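Local coordinates for protein ninB (Enterobacteria phage lambda, PDB 1PC6) that probably acts as the recombination mediator Orf in phage lambda, resembling bacterial RecFOR in starting genetic exchange, at residues R47-C52 and S71-F76; V60-R65 and T121-K126. All coordinates share one frame; numbering follows the deposited sequence.

Contact 1 of 2, residues R47-C52 and S71-F76; sequences RKLWAC and SWKCVF. With BME (beta-mercaptoethanol), chain C.
K73 of helix 69-80 lays its aliphatic chain against the indole of W50 on helix 43-59, making a sparse helix-helix contact between consecutive helices of the NinB fold. W50 and K73 are the nearest residues of the two backbones, their CA atoms 8.8 Å apart, and the side chains bridge the gap. CG of K73 stands anti to its backbone N (chi1 -171°), after which the chain bends at chi3 and chi4. This carries CD and CE past the six-membered end of the indole, CD lying 4.0 Å from CZ2 of W50. The two side chains cross obliquely, the contact being apolar, through CD and CE. W50 has CG anti to the carbonyl carbon (chi1 -72°), which sets the ring beside the backbone N and holds its six-membered end out to K73. L49 touches both: its CD2 lies 3.3 Å above one face of the W50 ring, offset toward the rim, and 4.4 Å from CD of K73. Only about 109 Å² is buried in all. Past the methylenes, NZ of K73 hydrogen-bonds to OG1 of T101. A beta-mercaptoethanol, probably from the crystallisation liquor, lies beside it; its S2 is linked to SG of C74, although the bond is stretched to 2.9 Å in the model. Its hydroxyl O1 accepts a weak hydrogen bond of 2.8 Å from NZ of K73.

Contact 2 of 2, residues V60-R65 and T121-K126; sequences VEWHGR and TERGVK
V60, the first residue to leave helix 43-59, packs CG1 against CG2 of V125 at 3.4 Å, the two side chains meeting at about a right angle. V125 follows the end of helix 106-122, where G124, with positive phi, completes a Schellman motif. The contact thus joins the loop leaving one helix to the C-terminal end of another. In V125 CG1 is anti to the backbone N (chi1 169°), which leaves CG2 as the branch that meets V60. R123 extends the apolar patch, its CB 4.2 Å from V60 CG1. Its chain is bent at chi2 (-59°) and brings the guanidinium alongside the W62 indole: NH1 sits at the ring's edge, near its plane, 3.9 Å from CZ3, with the two planes 30° apart. From the other end of the guanidinium, NH2 forms a long salt bridge of 3.6 Å with E122 OE2. W62 opens a type I' turn to R65; H63 CD2 lies over one face of its ring, and NE1 of W62 hydrogen-bonds to O of P87 of the second subunit. No hydrogen bond spans the two segments; the contact is one of apolar and van der Waals packing, V60 against V125 and R123, with the charge of R123 probably offset by E122.

How the contacts relate
Contact 1 and contact 2 lie about 13 Å apart, centre to centre, and alternate along the chain: 47-52, 60-65, 71-76, then 121-126. Helix 43-59 carries the first segment of contact 1 and runs directly into the loop of contact 2, which leads on to helix 69-80 and the other half of contact 1; helix 106-122 ends in the last segment. W72 of helix 69-80 links the two places, its CZ2 lying 3.4 Å from V60 CG2 and its ring meeting that of W62. Both contacts also touch the second subunit, through helix 69-80 in contact 1 and through the loop 60-65 in contact 2.

Contact 1 of 2, residues R47-C52 and S71-F76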
loop_
_atom_site.group_PDB
_atom_site.type_symbol
_atom_site.label_atom_id
_atom_site.label_comp_id
_atom_site.label_asym_id
_atom_site.label_seq_id
_atom_site.Cartn_x
_atom_site.Cartn_y
_atom_site.Cartn_z
ATOM N N ARG A 47 8.149 8.908 1.392
ATOM C CA ARG A 47 9.479 8.867 0.789
ATOM C C ARG A 47 10.549 8.746 1.882
ATOM O O ARG A 47 11.553 8.051 1.694
ATOM C CB ARG A 47 9.723 10.122 -0.063
ATOM N N LYS A 48 10.323 9.415 3.017
ATOM C CA LYS A 48 11.253 9.374 4.142
ATOM C C LYS A 48 11.217 7.987 4.800
ATOM O O LYS A 48 12.267 7.372 5.007
ATOM C CB LYS A 48 10.911 10.470 5.165
ATOM N N LEU A 49 10.023 7.485 5.123
ATOM C CA LEU A 49 9.900 6.159 5.737
ATOM C C LEU A 49 10.626 5.093 4.928
ATOM O O LEU A 49 11.417 4.320 5.460
ATOM C CB LEU A 49 8.434 5.738 5.853
ATOM C CG LEU A 49 8.193 4.232 6.090
ATOM C CD1 LEU A 49 8.149 3.914 7.581
ATOM C CD2 LEU A 49 6.881 3.823 5.449
ATOM N N TRP A 50 10.347 5.045 3.635
ATOM C CA TRP A 50 10.972 4.043 2.798
ATOM C C TRP A 50 12.436 4.254 2.525
ATOM O O TRP A 50 13.129 3.326 2.144
ATOM C CB TRP A 50 10.203 3.900 1.491
ATOM C CG TRP A 50 8.907 3.228 1.724
ATOM C CD1 TRP A 50 7.696 3.820 1.870
ATOM C CD2 TRP A 50 8.712 1.838 1.992
ATOM N NE1 TRP A 50 6.754 2.890 2.222
ATOM C CE2 TRP A 50 7.353 1.662 2.304
ATOM C CE3 TRP A 50 9.558 0.725 2.005
ATOM C CZ2 TRP A 50 6.815 0.416 2.628
ATOM C CZ3 TRP A 50 9.026 -0.509 2.326
ATOM C CH2 TRP A 50 7.665 -0.655 2.634
ATOM N N ALA A 51 12.914 5.473 2.711
ATOM C CA ALA A 51 14.329 5.733 2.499
ATOM C C ALA A 51 15.057 5.206 3.735
ATOM O O ALA A 51 16.178 4.712 3.636
ATOM C CB ALA A 51 14.573 7.218 2.328
ATOM N N CYS A 52 14.400 5.314 4.892
ATOM C CA CYS A 52 14.948 4.834 6.160
ATOM C C CYS A 52 15.021 3.333 6.127
ATOM O O CYS A 52 16.088 2.743 6.293
ATOM C CB CYS A 52 14.050 5.220 7.325
ATOM S SG CYS A 52 13.939 6.962 7.560
ATOM N N SER A 71 10.142 -6.084 5.067
ATOM C CA SER A 71 10.386 -6.927 6.217
ATOM C C SER A 71 10.768 -6.078 7.425
ATOM O O SER A 71 10.361 -6.385 8.541
ATOM C CB SER A 71 11.500 -7.934 5.906
ATOM O OG SER A 71 11.173 -8.762 4.797
ATOM N N TRP A 72 11.549 -5.017 7.218
ATOM C CA TRP A 72 11.943 -4.156 8.331
ATOM C C TRP A 72 10.760 -3.344 8.859
ATOM O O TRP A 72 10.726 -2.987 10.041
ATOM C CB TRP A 72 13.080 -3.208 7.933
ATOM C CG TRP A 72 14.469 -3.764 8.143
ATOM C CD1 TRP A 72 15.352 -4.158 7.176
ATOM C CD2 TRP A 72 15.132 -3.979 9.397
ATOM N NE1 TRP A 72 16.518 -4.602 7.749
ATOM C CE2 TRP A 72 16.409 -4.501 9.111
ATOM C CE3 TRP A 72 14.771 -3.780 10.734
ATOM C CZ2 TRP A 72 17.328 -4.827 10.117
ATOM C CZ3 TRP A 72 15.683 -4.103 11.731
ATOM C CH2 TRP A 72 16.947 -4.620 11.417
ATOM N N LYS A 73 9.784 -3.047 8.000
ATOM C CA LYS A 73 8.622 -2.287 8.452
ATOM C C LYS A 73 7.893 -3.138 9.488
ATOM O O LYS A 73 7.458 -2.641 10.522
ATOM C CB LYS A 73 7.701 -1.947 7.275
ATOM C CG LYS A 73 6.584 -0.974 7.632
ATOM C CD LYS A 73 5.917 -0.388 6.390
ATOM C CE LYS A 73 4.975 -1.359 5.666
ATOM N NZ LYS A 73 3.601 -1.433 6.255
ATOM N N CYS A 74 7.782 -4.435 9.207
ATOM C CA CYS A 74 7.137 -5.378 10.119
ATOM C C CYS A 74 7.796 -5.368 11.495
ATOM O O CYS A 74 7.142 -5.131 12.512
ATOM C CB CYS A 74 7.209 -6.800 9.557
ATOM S SG CYS A 74 5.810 -7.299 8.569
ATOM N N VAL A 75 9.094 -5.648 11.507
ATOM C CA VAL A 75 9.859 -5.688 12.737
ATOM C C VAL A 75 9.649 -4.402 13.521
ATOM O O VAL A 75 9.354 -4.427 14.719
ATOM C CB VAL A 75 11.366 -5.856 12.449
ATOM C CG1 VAL A 75 12.127 -6.037 13.751
ATOM C CG2 VAL A 75 11.594 -7.037 11.522
ATOM N N PHE A 76 9.797 -3.273 12.844
ATOM C CA PHE A 76 9.624 -2.011 13.525
ATOM C C PHE A 76 8.198 -1.849 14.000
ATOM O O PHE A 76 7.975 -1.508 15.150
ATOM C CB PHE A 76 10.042 -0.845 12.629
ATOM C CG PHE A 76 11.529 -0.646 12.568
ATOM C CD1 PHE A 76 12.252 -0.385 13.724
ATOM C CD2 PHE A 76 12.212 -0.746 11.358
ATOM C CE1 PHE A 76 13.642 -0.232 13.682
ATOM C CE2 PHE A 76 13.604 -0.593 11.301
ATOM C CZ PHE A 76 14.321 -0.337 12.466
HETATM C C1 BME C . 3.915 -3.086 8.847
HETATM C C2 BME C . 3.818 -4.276 9.815
HETATM O O1 BME C . 4.876 -3.361 7.848
HETATM S S2 BME C . 3.316 -5.769 8.916
#

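Contact 2 of 2, residues V60-R65 and T121-K126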
loop_
_atom_site.group_PDB
_atom_site.type_symbol
_atom_site.label_atom_id
_atom_site.label_comp_id
_atom_site.label_asym_id
_atom_site.label_seq_id
_atom_site.Cartn_x
_atom_site.Cartn_y
_atom_site.Cartn_z
ATOM N N VAL A 60 22.173 -2.569 8.078
ATOM C CA VAL A 60 22.262 -3.414 9.256
ATOM C C VAL A 60 21.710 -4.836 9.071
ATOM O O VAL A 60 20.602 -5.031 8.559
ATOM C CB VAL A 60 21.595 -2.690 10.458
ATOM C CG1 VAL A 60 21.480 -1.203 10.151
ATOM C CG2 VAL A 60 20.249 -3.273 10.762
ATOM N N GLU A 61 22.488 -5.843 9.460
ATOM C CA GLU A 61 21.993 -7.199 9.315
ATOM C C GLU A 61 21.366 -7.680 10.607
ATOM O O GLU A 61 21.940 -7.536 11.686
ATOM C CB GLU A 61 23.094 -8.158 8.893
ATOM C CG GLU A 61 24.018 -8.589 9.993
ATOM C CD GLU A 61 24.342 -10.063 9.885
ATOM O OE1 GLU A 61 24.706 -10.513 8.763
ATOM O OE2 GLU A 61 24.226 -10.766 10.921
ATOM N N TRP A 62 20.174 -8.254 10.475
ATOM C CA TRP A 62 19.414 -8.755 11.603
ATOM C C TRP A 62 19.645 -10.232 11.857
ATOM O O TRP A 62 19.178 -11.084 11.093
ATOM C CB TRP A 62 17.933 -8.549 11.359
ATOM C CG TRP A 62 17.113 -8.594 12.594
ATOM C CD1 TRP A 62 15.949 -9.283 12.773
ATOM C CD2 TRP A 62 17.294 -7.804 13.774
ATOM N NE1 TRP A 62 15.384 -8.958 13.988
ATOM C CE2 TRP A 62 16.191 -8.052 14.621
ATOM C CE3 TRP A 62 18.275 -6.906 14.197
ATOM C CZ2 TRP A 62 16.044 -7.440 15.858
ATOM C CZ3 TRP A 62 18.127 -6.295 15.428
ATOM C CH2 TRP A 62 17.017 -6.566 16.244
ATOM N N HIS A 63 20.363 -10.521 12.938
ATOM C CA HIS A 63 20.632 -11.893 13.352
ATOM C C HIS A 63 20.934 -12.866 12.211
ATOM O O HIS A 63 20.208 -13.845 12.001
ATOM C CB HIS A 63 19.449 -12.437 14.177
ATOM C CG HIS A 63 19.131 -11.631 15.402
ATOM N ND1 HIS A 63 19.419 -12.068 16.675
ATOM C CD2 HIS A 63 18.540 -10.420 15.545
ATOM C CE1 HIS A 63 19.019 -11.160 17.550
ATOM N NE2 HIS A 63 18.481 -10.151 16.890
ATOM N N GLY A 64 21.999 -12.592 11.467
ATOM C CA GLY A 64 22.378 -13.496 10.398
ATOM C C GLY A 64 21.851 -13.297 8.988
ATOM O O GLY A 64 22.299 -13.992 8.074
ATOM N N ARG A 65 20.905 -12.390 8.783
ATOM C CA ARG A 65 20.411 -12.182 7.429
ATOM C C ARG A 65 19.946 -10.762 7.136
ATOM O O ARG A 65 19.567 -10.012 8.032
ATOM C CB ARG A 65 19.296 -13.189 7.100
ATOM C CG ARG A 65 17.935 -12.929 7.732
ATOM C CD ARG A 65 16.950 -14.005 7.271
ATOM N NE ARG A 65 15.565 -13.533 7.232
ATOM C CZ ARG A 65 14.525 -14.269 6.835
ATOM N NH1 ARG A 65 14.711 -15.525 6.443
ATOM N NH2 ARG A 65 13.298 -13.747 6.820
ATOM N N THR A 121 20.219 5.080 14.181
ATOM C CA THR A 121 21.172 5.992 14.756
ATOM C C THR A 121 22.229 5.304 15.595
ATOM O O THR A 121 23.421 5.512 15.392
ATOM C CB THR A 121 20.450 6.999 15.598
ATOM O OG1 THR A 121 19.615 7.780 14.744
ATOM C CG2 THR A 121 21.419 7.892 16.306
ATOM N N GLU A 122 21.806 4.489 16.545
ATOM C CA GLU A 122 22.785 3.809 17.374
ATOM C C GLU A 122 23.492 2.699 16.621
ATOM O O GLU A 122 24.420 2.090 17.147
ATOM C CB GLU A 122 22.140 3.247 18.643
ATOM C CG GLU A 122 20.925 2.386 18.420
ATOM C CD GLU A 122 20.424 1.760 19.713
ATOM O OE1 GLU A 122 20.190 2.499 20.692
ATOM O OE2 GLU A 122 20.259 0.521 19.749
ATOM N N ARG A 123 23.065 2.445 15.386
ATOM C CA ARG A 123 23.691 1.402 14.565
ATOM C C ARG A 123 24.719 1.993 13.602
ATOM O O ARG A 123 25.356 1.258 12.847
ATOM C CB ARG A 123 22.642 0.620 13.753
ATOM C CG ARG A 123 21.576 -0.089 14.571
ATOM C CD ARG A 123 22.184 -1.079 15.518
ATOM N NE ARG A 123 21.311 -1.302 16.662
ATOM C CZ ARG A 123 20.663 -2.435 16.901
ATOM N NH1 ARG A 123 20.790 -3.463 16.070
ATOM N NH2 ARG A 123 19.888 -2.537 17.975
ATOM N N GLY A 124 24.871 3.313 13.622
ATOM C CA GLY A 124 25.837 3.953 12.743
ATOM C C GLY A 124 25.364 4.013 11.308
ATOM O O GLY A 124 26.150 4.114 10.355
ATOM N N VAL A 125 24.053 3.947 11.156
ATOM C CA VAL A 125 23.445 3.987 9.844
ATOM C C VAL A 125 23.651 5.358 9.197
ATOM O O VAL A 125 23.386 6.394 9.814
ATOM C CB VAL A 125 21.914 3.684 9.934
ATOM C CG1 VAL A 125 21.243 3.985 8.602
ATOM C CG2 VAL A 125 21.685 2.235 10.325
ATOM N N LYS A 126 24.151 5.361 7.965
ATOM C CA LYS A 126 24.333 6.602 7.227
ATOM C C LYS A 126 23.024 6.788 6.465
ATOM O O LYS A 126 22.647 5.933 5.668
ATOM C CB LYS A 126 25.495 6.483 6.240
ATOM C CG LYS A 126 25.696 7.740 5.400
ATOM C CD LYS A 126 26.713 7.543 4.275
ATOM C CE LYS A 126 26.732 8.744 3.320
ATOM N NZ LYS A 126 26.973 10.037 4.032
#